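Local coordinates for protein putative adhesin (Bacteroides fragilis NCTC 9343, PDB 3PET) that is of uncharacterised function but, as a putative lipoprotein and adhesin folded as a right-handed beta-helix, may take part in cell adhesion, at residues Leu132-Met137 with Gly159-Gly164. Residues are numbered along the deposited sequence; the frame is centred on the assembly and turned at random.
Sequences LNVQSM and GNIEAG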
# COMPACT_ATOMS: atom_id res chain seq x y z
N LEU A 132 11.36 -15.22 12.75
CA LEU A 132 10.82 -13.90 12.42
C LEU A 132 9.65 -14.10 11.49
O LEU A 132 9.75 -14.82 10.49
CB LEU A 132 11.87 -12.98 11.77
CG LEU A 132 11.33 -11.66 11.17
CD1 LEU A 132 10.83 -10.69 12.25
CD2 LEU A 132 12.36 -11.03 10.29
N ASN A 133 8.54 -13.45 11.82
CA ASN A 133 7.33 -13.47 11.02
C ASN A 133 6.91 -12.04 10.75
O ASN A 133 6.66 -11.31 11.69
CB ASN A 133 6.19 -14.27 11.69
CG ASN A 133 4.99 -14.42 10.79
OD1 ASN A 133 5.07 -14.98 9.72
ND2 ASN A 133 3.86 -13.86 11.17
N VAL A 134 6.86 -11.64 9.46
CA VAL A 134 6.46 -10.30 9.06
C VAL A 134 5.24 -10.41 8.16
O VAL A 134 5.28 -11.08 7.12
CB VAL A 134 7.61 -9.50 8.36
CG1 VAL A 134 7.13 -8.12 7.88
CG2 VAL A 134 8.80 -9.34 9.28
N GLN A 135 4.17 -9.70 8.53
CA GLN A 135 2.96 -9.59 7.73
C GLN A 135 2.73 -8.11 7.51
O GLN A 135 2.26 -7.42 8.43
CB GLN A 135 1.75 -10.26 8.41
CG GLN A 135 1.88 -11.78 8.60
CD GLN A 135 1.33 -12.59 7.46
OE1 GLN A 135 0.63 -12.08 6.58
NE2 GLN A 135 1.61 -13.88 7.46
N SER A 136 3.15 -7.59 6.33
CA SER A 136 2.96 -6.15 6.06
C SER A 136 1.69 -5.99 5.27
O SER A 136 1.52 -6.61 4.23
CB SER A 136 4.17 -5.52 5.37
OG SER A 136 4.43 -6.12 4.10
N MSE A 137 0.75 -5.25 5.85
CA MSE A 137 -0.59 -5.13 5.29
C MSE A 137 -1.08 -3.70 5.13
O MSE A 137 -2.20 -3.52 4.68
CB MSE A 137 -1.57 -5.88 6.22
CG MSE A 137 -1.37 -7.39 6.23
SE MSE A 137 -2.41 -8.16 7.68
CE MSE A 137 -1.14 -7.89 9.07
N GLY A 159 4.10 -1.10 -0.38
CA GLY A 159 5.40 -0.84 0.23
C GLY A 159 6.33 -2.04 0.11
O GLY A 159 5.93 -3.12 -0.36
N ASN A 160 7.58 -1.85 0.52
CA ASN A 160 8.64 -2.85 0.40
C ASN A 160 9.06 -3.45 1.70
O ASN A 160 9.08 -2.77 2.72
CB ASN A 160 9.90 -2.18 -0.22
CG ASN A 160 9.67 -1.61 -1.60
OD1 ASN A 160 8.85 -2.09 -2.36
ND2 ASN A 160 10.42 -0.61 -1.98
N ILE A 161 9.49 -4.73 1.65
CA ILE A 161 10.15 -5.38 2.77
C ILE A 161 11.61 -5.30 2.40
O ILE A 161 12.04 -5.91 1.42
CB ILE A 161 9.69 -6.82 3.12
CG1 ILE A 161 8.21 -6.85 3.51
CG2 ILE A 161 10.58 -7.37 4.28
CD1 ILE A 161 7.66 -8.23 3.95
N GLU A 162 12.36 -4.51 3.15
CA GLU A 162 13.78 -4.31 2.89
C GLU A 162 14.57 -5.11 3.94
O GLU A 162 14.92 -4.60 5.01
CB GLU A 162 14.11 -2.80 2.84
CG GLU A 162 13.38 -2.11 1.69
CD GLU A 162 13.24 -0.60 1.68
OE1 GLU A 162 13.46 0.04 2.73
OE2 GLU A 162 12.83 -0.05 0.62
N ALA A 163 14.80 -6.39 3.65
CA ALA A 163 15.48 -7.32 4.56
C ALA A 163 16.73 -7.96 3.91
O ALA A 163 17.09 -9.09 4.24
CB ALA A 163 14.49 -8.39 5.01
N GLY A 164 17.41 -7.21 3.05
CA GLY A 164 18.66 -7.64 2.42
C GLY A 164 19.78 -7.81 3.43
O GLY A 164 20.67 -8.66 3.24
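No ring or amide face enters where Ile161 meets Val134 and Ser136; the contact is made by aliphatic branches and one hydroxyl. Ile161 and Val134 meet end to end, with Ile161 CD1 4.0 Å from Val134 CG1. Ile161 is extended about CB-CG1 (chi2 -177°), which carries CD1 outward to both partners. Val134 offers the methyl that stands anti to its backbone N (chi1 177°), while its other branch, CG2, stays clear of Ile161. Ser136 comes alongside the same arm: its OG lies 3.9 Å from Ile161 CD1 and equally close to Ile161 CG1, a van der Waals approach to two carbons. All three residues are buried. The nearest CA atoms, those of Ser136 and Ile161, are 7.9 Å apart, too far for strand pairing, so side chains alone bridge the gap. Asn133 and Gln135 alternate with Val134 and Ser136 and turn their amides to Asp113 and Lys156. The contact crosses the beta-helix interior: strand 131-136 stacks in parallel between 111-116 and 147-155, while 161-163, on another face of the following coil, shares its face with 142-145 and 181-185 before the corner at Gly164. Val142 and Leu144 pack against Val134.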